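TRNA (Adenine(22)-N(1))-methyltransferase (Mycoplasma capricolum subsp. capricolum, PDB 6QE6) probably methylates N1 of adenine 22 in tRNA and binds S-adenosyl-L-homocysteine, the product form of its methyl-donating cofactor. Local coordinates at residues A[29-43]-A[104-116]. Sequence-based numbering, arbitrary orientation.
Sequences VAKLINNSTAIADIG and ILNIDYVTICGLG. Unlike the reference sequence in segment 29-43: Ala38 (reference Thr). With SAH (S-adenosyl-L-homocysteine), chain C.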
ATOM      1  N   VAL A  29       1.015   3.041  -8.861  1.00 31.11           N
ATOM      2  CA  VAL A  29      -0.384   2.793  -8.522  1.00 28.75           C
ATOM      3  C   VAL A  29      -1.299   3.007  -9.737  1.00 32.53           C
ATOM      4  O   VAL A  29      -2.252   2.243  -9.963  1.00 32.35           O
ATOM      5  CB  VAL A  29      -0.803   3.682  -7.337  1.00 27.69           C
ATOM      6  CG1 VAL A  29      -2.309   3.646  -7.158  1.00 27.31           C
ATOM      7  CG2 VAL A  29      -0.128   3.229  -6.078  1.00 27.96           C
ATOM      8  N   ALA A  30      -1.037   4.049 -10.534  1.00 33.38           N
ATOM      9  CA  ALA A  30      -1.946   4.373 -11.631  1.00 28.96           C
ATOM     10  C   ALA A  30      -1.915   3.314 -12.731  1.00 35.66           C
ATOM     11  O   ALA A  30      -2.941   3.077 -13.383  1.00 34.11           O
ATOM     12  CB  ALA A  30      -1.612   5.753 -12.198  1.00 34.77           C
ATOM     13  N   LYS A  31      -0.769   2.655 -12.943  1.00 30.64           N
ATOM     14  CA  LYS A  31      -0.704   1.615 -13.967  1.00 31.97           C
ATOM     15  C   LYS A  31      -1.654   0.457 -13.675  1.00 33.16           C
ATOM     16  O   LYS A  31      -2.126  -0.203 -14.606  1.00 32.44           O
ATOM     17  CB  LYS A  31       0.725   1.090 -14.108  1.00 28.35           C
ATOM     18  CG  LYS A  31       1.699   2.150 -14.535  1.00 39.01           C
ATOM     19  CD  LYS A  31       2.885   1.549 -15.242  1.00 40.95           C
ATOM     20  CE  LYS A  31       3.915   2.608 -15.431  1.00 41.27           C
ATOM     21  NZ  LYS A  31       4.198   3.119 -14.075  1.00 48.52           N
ATOM     22  N   LEU A  32      -1.946   0.195 -12.403  1.00 32.60           N
ATOM     23  CA  LEU A  32      -2.799  -0.926 -12.026  1.00 33.65           C
ATOM     24  C   LEU A  32      -4.293  -0.636 -12.176  1.00 33.70           C
ATOM     25  O   LEU A  32      -5.103  -1.539 -11.933  1.00 35.83           O
ATOM     26  CB  LEU A  32      -2.501  -1.341 -10.578  1.00 28.62           C
ATOM     27  CG  LEU A  32      -1.034  -1.674 -10.293  1.00 35.32           C
ATOM     28  CD1 LEU A  32      -0.694  -1.777  -8.798  1.00 30.31           C
ATOM     29  CD2 LEU A  32      -0.653  -2.950 -11.040  1.00 33.28           C
ATOM     30  N   ILE A  33      -4.681   0.582 -12.545  1.00 31.92           N
ATOM     31  CA  ILE A  33      -6.081   1.008 -12.503  1.00 36.34           C
ATOM     32  C   ILE A  33      -6.543   1.352 -13.909  1.00 39.77           C
ATOM     33  O   ILE A  33      -6.024   2.295 -14.532  1.00 36.14           O
ATOM     34  CB  ILE A  33      -6.301   2.214 -11.580  1.00 30.91           C
ATOM     35  CG1 ILE A  33      -5.900   1.876 -10.158  1.00 27.21           C
ATOM     36  CG2 ILE A  33      -7.761   2.651 -11.643  1.00 32.19           C
ATOM     37  CD1 ILE A  33      -6.243   2.951  -9.188  1.00 25.94           C
ATOM     38  N   ASN A  34      -7.538   0.612 -14.393  1.00 38.09           N
ATOM     39  CA  ASN A  34      -8.100   0.856 -15.710  1.00 38.54           C
ATOM     40  C   ASN A  34      -9.572   0.475 -15.704  1.00 36.01           C
ATOM     41  O   ASN A  34     -10.006  -0.367 -14.914  1.00 39.50           O
ATOM     42  CB  ASN A  34      -7.335   0.074 -16.781  1.00 40.85           C
ATOM     43  CG  ASN A  34      -5.891   0.534 -16.913  1.00 43.20           C
ATOM     44  OD1 ASN A  34      -5.621   1.562 -17.524  1.00 40.90           O
ATOM     45  ND2 ASN A  34      -4.959  -0.224 -16.337  1.00 41.22           N
ATOM     46  N   ASN A  35     -10.340   1.128 -16.576  1.00 36.97           N
ATOM     47  CA  ASN A  35     -11.712   0.723 -16.862  1.00 39.42           C
ATOM     48  C   ASN A  35     -12.545   0.630 -15.595  1.00 37.09           C
ATOM     49  O   ASN A  35     -13.341  -0.292 -15.440  1.00 38.93           O
ATOM     50  CB  ASN A  35     -11.747  -0.615 -17.606  1.00 35.14           C
ATOM     51  CG  ASN A  35     -10.958  -0.569 -18.885  1.00 48.62           C
ATOM     52  OD1 ASN A  35     -11.128   0.348 -19.699  1.00 57.64           O
ATOM     53  ND2 ASN A  35     -10.057  -1.533 -19.065  1.00 56.00           N
ATOM     54  N   SER A  36     -12.346   1.573 -14.678  1.00 32.52           N
ATOM     55  CA  SER A  36     -13.023   1.559 -13.389  1.00 35.40           C
ATOM     56  C   SER A  36     -14.176   2.539 -13.393  1.00 33.35           C
ATOM     57  O   SER A  36     -14.146   3.545 -14.097  1.00 29.78           O
ATOM     58  CB  SER A  36     -12.064   1.911 -12.253  1.00 31.39           C
ATOM     59  OG  SER A  36     -11.101   0.890 -12.123  1.00 38.10           O
ATOM     60  N   THR A  37     -15.195   2.243 -12.588  1.00 31.52           N
ATOM     61  CA  THR A  37     -16.273   3.205 -12.418  1.00 32.00           C
ATOM     62  C   THR A  37     -15.920   4.241 -11.354  1.00 34.11           C
ATOM     63  O   THR A  37     -15.928   5.448 -11.622  1.00 34.98           O
ATOM     64  CB  THR A  37     -17.586   2.486 -12.083  1.00 30.18           C
ATOM     65  OG1 THR A  37     -18.069   1.823 -13.256  1.00 35.12           O
ATOM     66  CG2 THR A  37     -18.636   3.473 -11.626  1.00 26.42           C
ATOM     67  N   ALA A  38     -15.584   3.788 -10.145  1.00 35.45           N
ATOM     68  CA  ALA A  38     -15.321   4.687  -9.028  1.00 34.01           C
ATOM     69  C   ALA A  38     -14.130   4.183  -8.227  1.00 33.69           C
ATOM     70  O   ALA A  38     -14.030   2.989  -7.933  1.00 36.66           O
ATOM     71  CB  ALA A  38     -16.551   4.818  -8.114  1.00 26.16           C
ATOM     72  N   ILE A  39     -13.226   5.097  -7.874  1.00 30.53           N
ATOM     73  CA  ILE A  39     -12.117   4.784  -6.981  1.00 31.71           C
ATOM     74  C   ILE A  39     -12.152   5.757  -5.809  1.00 30.58           C
ATOM     75  O   ILE A  39     -12.720   6.846  -5.894  1.00 33.48           O
ATOM     76  CB  ILE A  39     -10.748   4.832  -7.701  1.00 31.50           C
ATOM     77  CG1 ILE A  39     -10.390   6.269  -8.147  1.00 27.78           C
ATOM     78  CG2 ILE A  39     -10.717   3.831  -8.880  1.00 26.11           C
ATOM     79  CD1 ILE A  39      -9.537   7.066  -7.138  1.00 22.23           C
ATOM     80  N   ALA A  40     -11.526   5.362  -4.705  1.00 27.19           N
ATOM     81  CA  ALA A  40     -11.379   6.254  -3.561  1.00 30.93           C
ATOM     82  C   ALA A  40      -9.907   6.333  -3.163  1.00 30.80           C
ATOM     83  O   ALA A  40      -9.273   5.307  -2.903  1.00 33.10           O
ATOM     84  CB  ALA A  40     -12.241   5.798  -2.386  1.00 28.81           C
ATOM     85  N   ASP A  41      -9.361   7.545  -3.122  1.00 33.22           N
ATOM     86  CA  ASP A  41      -7.996   7.775  -2.661  1.00 30.95           C
ATOM     87  C   ASP A  41      -8.069   8.173  -1.193  1.00 34.61           C
ATOM     88  O   ASP A  41      -8.631   9.220  -0.855  1.00 36.00           O
ATOM     89  CB  ASP A  41      -7.312   8.853  -3.500  1.00 32.42           C
ATOM     90  CG  ASP A  41      -5.797   8.916  -3.288  1.00 37.20           C
ATOM     91  OD1 ASP A  41      -5.186   7.963  -2.721  1.00 35.67           O
ATOM     92  OD2 ASP A  41      -5.217   9.935  -3.723  1.00 35.62           O
ATOM     93  N   ILE A  42      -7.528   7.332  -0.320  1.00 33.14           N
ATOM     94  CA  ILE A  42      -7.500   7.619   1.106  1.00 31.41           C
ATOM     95  C   ILE A  42      -6.201   8.332   1.442  1.00 32.96           C
ATOM     96  O   ILE A  42      -5.110   7.816   1.164  1.00 37.09           O
ATOM     97  CB  ILE A  42      -7.645   6.334   1.926  1.00 30.83           C
ATOM     98  CG1 ILE A  42      -8.805   5.497   1.397  1.00 30.84           C
ATOM     99  CG2 ILE A  42      -7.804   6.682   3.396  1.00 29.34           C
ATOM    100  CD1 ILE A  42     -10.154   6.235   1.410  1.00 34.21           C
ATOM    101  N   GLY A  43      -6.309   9.493   2.082  1.00 33.28           N
ATOM    102  CA  GLY A  43      -5.131  10.313   2.322  1.00 36.15           C
ATOM    103  C   GLY A  43      -4.657  11.039   1.080  1.00 35.09           C
ATOM    104  O   GLY A  43      -3.451  11.072   0.791  1.00 36.75           O
ATOM    105  N   ILE A 104     -22.267   7.050  -1.341  1.00 40.81           N
ATOM    106  CA  ILE A 104     -21.032   6.456  -1.845  1.00 38.65           C
ATOM    107  C   ILE A 104     -21.380   5.209  -2.646  1.00 36.02           C
ATOM    108  O   ILE A 104     -22.021   4.283  -2.128  1.00 37.05           O
ATOM    109  CB  ILE A 104     -20.071   6.130  -0.696  1.00 39.31           C
ATOM    110  CG1 ILE A 104     -19.808   7.382   0.133  1.00 37.91           C
ATOM    111  CG2 ILE A 104     -18.766   5.610  -1.244  1.00 34.11           C
ATOM    112  CD1 ILE A 104     -19.408   8.548  -0.699  1.00 34.07           C
ATOM    113  N   LEU A 105     -20.974   5.185  -3.917  1.00 35.39           N
ATOM    114  CA  LEU A 105     -21.215   4.031  -4.772  1.00 35.95           C
ATOM    115  C   LEU A 105     -20.203   2.921  -4.492  1.00 37.83           C
ATOM    116  O   LEU A 105     -19.184   3.121  -3.823  1.00 35.59           O
ATOM    117  CB  LEU A 105     -21.115   4.392  -6.253  1.00 33.10           C
ATOM    118  CG  LEU A 105     -21.761   5.608  -6.900  1.00 35.82           C
ATOM    119  CD1 LEU A 105     -21.432   5.536  -8.377  1.00 33.51           C
ATOM    120  CD2 LEU A 105     -23.263   5.651  -6.673  1.00 41.82           C
ATOM    121  N   ASN A 106     -20.497   1.738  -5.039  1.00 36.70           N
ATOM    122  CA  ASN A 106     -19.522   0.657  -5.073  1.00 35.09           C
ATOM    123  C   ASN A 106     -18.204   1.148  -5.655  1.00 32.87           C
ATOM    124  O   ASN A 106     -18.182   1.845  -6.675  1.00 33.05           O
ATOM    125  CB  ASN A 106     -20.041  -0.504  -5.915  1.00 29.78           C
ATOM    126  CG  ASN A 106     -21.068  -1.322  -5.199  1.00 32.07           C
ATOM    127  OD1 ASN A 106     -21.322  -1.121  -4.015  1.00 35.44           O
ATOM    128  ND2 ASN A 106     -21.664  -2.264  -5.908  1.00 38.18           N
ATOM    129  N   ILE A 107     -17.105   0.750  -5.021  1.00 32.23           N
ATOM    130  CA  ILE A 107     -15.778   1.268  -5.340  1.00 34.58           C
ATOM    131  C   ILE A 107     -14.936   0.134  -5.908  1.00 28.20           C
ATOM    132  O   ILE A 107     -14.764  -0.905  -5.261  1.00 29.39           O
ATOM    133  CB  ILE A 107     -15.120   1.901  -4.100  1.00 35.61           C
ATOM    134  CG1 ILE A 107     -15.909   3.139  -3.668  1.00 35.68           C
ATOM    135  CG2 ILE A 107     -13.648   2.253  -4.365  1.00 32.70           C
ATOM    136  CD1 ILE A 107     -15.674   3.527  -2.239  1.00 39.95           C
ATOM    137  N   ASP A 108     -14.411   0.332  -7.124  1.00 28.06           N
ATOM    138  CA  ASP A 108     -13.550  -0.674  -7.742  1.00 25.45           C
ATOM    139  C   ASP A 108     -12.207  -0.761  -7.023  1.00 31.54           C
ATOM    140  O   ASP A 108     -11.718  -1.858  -6.734  1.00 31.18           O
ATOM    141  CB  ASP A 108     -13.340  -0.354  -9.218  1.00 30.84           C
ATOM    142  CG  ASP A 108     -14.630  -0.418 -10.019  1.00 39.78           C
ATOM    143  OD1 ASP A 108     -14.892  -1.475 -10.629  1.00 51.01           O
ATOM    144  OD2 ASP A 108     -15.395   0.571 -10.027  1.00 40.54           O
ATOM    145  N   TYR A 109     -11.594   0.382  -6.721  1.00 26.00           N
ATOM    146  CA  TYR A 109     -10.275   0.384  -6.113  1.00 27.66           C
ATOM    147  C   TYR A 109     -10.214   1.458  -5.049  1.00 30.55           C
ATOM    148  O   TYR A 109     -10.474   2.631  -5.330  1.00 31.74           O
ATOM    149  CB  TYR A 109      -9.170   0.668  -7.124  1.00 28.15           C
ATOM    150  CG  TYR A 109      -8.920  -0.382  -8.170  1.00 32.65           C
ATOM    151  CD1 TYR A 109      -7.970  -1.383  -7.965  1.00 26.41           C
ATOM    152  CD2 TYR A 109      -9.578  -0.334  -9.402  1.00 33.44           C
ATOM    153  CE1 TYR A 109      -7.699  -2.320  -8.946  1.00 30.24           C
ATOM    154  CE2 TYR A 109      -9.329  -1.283 -10.388  1.00 33.61           C
ATOM    155  CZ  TYR A 109      -8.387  -2.268 -10.150  1.00 33.80           C
ATOM    156  OH  TYR A 109      -8.126  -3.186 -11.126  1.00 39.99           O
ATOM    157  N   VAL A 110      -9.836   1.069  -3.847  1.00 23.36           N
ATOM    158  CA  VAL A 110      -9.402   2.020  -2.845  1.00 26.39           C
ATOM    159  C   VAL A 110      -7.882   2.059  -2.872  1.00 30.28           C
ATOM    160  O   VAL A 110      -7.228   1.008  -2.819  1.00 29.88           O
ATOM    161  CB  VAL A 110      -9.937   1.643  -1.460  1.00 28.11           C
ATOM    162  CG1 VAL A 110      -9.226   2.447  -0.409  1.00 27.37           C
ATOM    163  CG2 VAL A 110     -11.445   1.883  -1.431  1.00 31.23           C
ATOM    164  N   THR A 111      -7.317   3.254  -3.019  1.00 26.14           N
ATOM    165  CA  THR A 111      -5.875   3.435  -2.964  1.00 28.79           C
ATOM    166  C   THR A 111      -5.513   4.151  -1.677  1.00 33.08           C
ATOM    167  O   THR A 111      -6.208   5.084  -1.254  1.00 28.54           O
ATOM    168  CB  THR A 111      -5.325   4.208  -4.168  1.00 29.27           C
ATOM    169  OG1 THR A 111      -5.948   5.500  -4.256  1.00 35.22           O
ATOM    170  CG2 THR A 111      -5.570   3.422  -5.448  1.00 28.46           C
ATOM    171  N   ILE A 112      -4.451   3.666  -1.038  1.00 27.81           N
ATOM    172  CA  ILE A 112      -3.908   4.232   0.183  1.00 28.63           C
ATOM    173  C   ILE A 112      -2.416   4.337  -0.047  1.00 34.76           C
ATOM    174  O   ILE A 112      -1.725   3.309  -0.120  1.00 34.18           O
ATOM    175  CB  ILE A 112      -4.206   3.368   1.412  1.00 31.92           C
ATOM    176  CG1 ILE A 112      -5.700   3.066   1.505  1.00 33.21           C
ATOM    177  CG2 ILE A 112      -3.696   4.050   2.657  1.00 30.15           C
ATOM    178  CD1 ILE A 112      -6.056   1.932   2.452  1.00 31.70           C
ATOM    179  N   CYS A 113      -1.908   5.565  -0.168  1.00 32.08           N
ATOM    180  CA  CYS A 113      -0.508   5.785  -0.497  1.00 35.23           C
ATOM    181  C   CYS A 113       0.124   6.759   0.485  1.00 39.04           C
ATOM    182  O   CYS A 113      -0.494   7.753   0.885  1.00 36.98           O
ATOM    183  CB  CYS A 113      -0.361   6.306  -1.933  1.00 34.74           C
ATOM    184  SG  CYS A 113      -1.269   5.290  -3.143  1.00 47.17           S
ATOM    185  N   GLY A 114       1.360   6.462   0.875  1.00 38.42           N
ATOM    186  CA  GLY A 114       2.108   7.378   1.710  1.00 40.25           C
ATOM    187  C   GLY A 114       1.774   7.334   3.183  1.00 39.13           C
ATOM    188  O   GLY A 114       1.910   8.352   3.865  1.00 38.40           O
ATOM    189  N   LEU A 115       1.322   6.190   3.692  1.00 36.69           N
ATOM    190  CA  LEU A 115       1.153   5.967   5.118  1.00 31.30           C
ATOM    191  C   LEU A 115       1.934   4.723   5.515  1.00 33.86           C
ATOM    192  O   LEU A 115       2.392   3.950   4.664  1.00 32.52           O
ATOM    193  CB  LEU A 115      -0.330   5.840   5.487  1.00 31.26           C
ATOM    194  CG  LEU A 115      -1.225   7.041   5.131  1.00 35.69           C
ATOM    195  CD1 LEU A 115      -2.694   6.732   5.333  1.00 27.96           C
ATOM    196  CD2 LEU A 115      -0.826   8.315   5.916  1.00 36.37           C
ATOM    197  N   GLY A 116       2.118   4.555   6.833  1.00 33.47           N
ATOM    198  CA  GLY A 116       2.717   3.346   7.357  1.00 28.61           C
ATOM    199  C   GLY A 116       1.725   2.187   7.466  1.00 34.89           C
ATOM    200  O   GLY A 116       0.506   2.357   7.533  1.00 33.65           O
TER
HETATM  201  N   SAH C 301      -1.502  10.300  -1.073  1.00 38.94           N
HETATM  202  CA  SAH C 301      -0.332  11.165  -1.186  1.00 46.14           C
HETATM  203  CB  SAH C 301      -0.110  11.954   0.113  1.00 44.47           C
HETATM  204  CG  SAH C 301       0.280  11.150   1.355  1.00 42.47           C
HETATM  205  SD  SAH C 301       0.649  12.224   2.767  1.00 43.17           S
HETATM  206  C   SAH C 301       0.927  10.368  -1.539  1.00 51.39           C
HETATM  207  O   SAH C 301       0.984   9.150  -1.337  1.00 51.09           O
HETATM  208  OXT SAH C 301       1.919  10.922  -2.028  1.00 50.53           O
HETATM  209  C5' SAH C 301      -0.499  11.317   3.828  1.00 38.65           C
HETATM  210  C4' SAH C 301      -1.892  11.939   3.826  1.00 38.42           C
HETATM  211  O4' SAH C 301      -2.785  11.065   4.475  1.00 35.97           O
HETATM  212  C3' SAH C 301      -1.950  13.243   4.600  1.00 38.23           C
HETATM  213  O3' SAH C 301      -2.560  14.233   3.804  1.00 41.27           O
HETATM  214  C2' SAH C 301      -2.821  12.946   5.809  1.00 39.93           C
HETATM  215  O2' SAH C 301      -3.615  14.063   6.101  1.00 40.22           O
HETATM  216  C1' SAH C 301      -3.645  11.769   5.335  1.00 34.80           C
HETATM  217  N9  SAH C 301      -4.052  10.862   6.409  1.00 36.12           N
HETATM  218  C8  SAH C 301      -3.320  10.479   7.496  1.00 35.71           C
HETATM  219  N7  SAH C 301      -4.078   9.614   8.223  1.00 30.92           N
HETATM  220  C5  SAH C 301      -5.257   9.443   7.616  1.00 30.59           C
HETATM  221  C6  SAH C 301      -6.373   8.687   7.940  1.00 35.55           C
HETATM  222  N6  SAH C 301      -6.395   7.939   9.041  1.00 33.22           N
HETATM  223  N1  SAH C 301      -7.466   8.722   7.105  1.00 32.47           N
HETATM  224  C2  SAH C 301      -7.452   9.491   5.958  1.00 32.92           C
HETATM  225  N3  SAH C 301      -6.335  10.239   5.652  1.00 34.55           N
HETATM  226  C4  SAH C 301      -5.256  10.214   6.469  1.00 30.52           C
HETATM  227  O   HOH W   1      -7.731  -2.054 -13.495  1.00 34.82           O
HETATM  228  O   HOH W   2      -5.687  -4.397 -11.501  1.00 45.67           O
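Ala40 and Thr111 meet in the central parallel strand pair of a Rossmann-like methyltransferase fold, the first and fourth strands of a 3-2-1-4-5-7-6 sheet. The pairing is made by backbone bonds: Ala40 N gives to Tyr109 O, Thr111 N to Ala40 O and Ile42 N to Thr111 O. Just ahead of this pairing, the Asp108 side chain joins the backbone bonds. Asp108 OD2 takes both Thr37 N (3.1 Å, bent at 140°) and Ala38 N (3.2 Å, nearly straight at 171°) from one face of its plane, while Asp108 N returns a bond to Ala38 O.

Apolar packing differs on the two faces. On one, Ile42 CG1 lies 3.6 Å from Val110 CG1, and Ala40 CB meets Val110 CG2. On the other, the end of helix 24-31 and the loop after it pack on this strand pair: Thr111 CG2 touches Val29 CG1 and Ile33 CD1, and Ile33 CG1 sits over the Tyr109 ring, offset toward its rim. Two waters link Tyr109 OH to Leu32 O.

Thr111 OG1 lies between its backbone N and carbonyl carbon (chi1 58°), which lets it donate to Asp41 OD1 from above the carboxylate plane; Asp41 OD2 is hydrogen-bonded to Thr44 OG1. At the C-terminal ends of both strands lies the cofactor pocket, where Gly43 O accepts a hydrogen bond from the amino N of S-adenosyl-L-homocysteine at 2.8 Å.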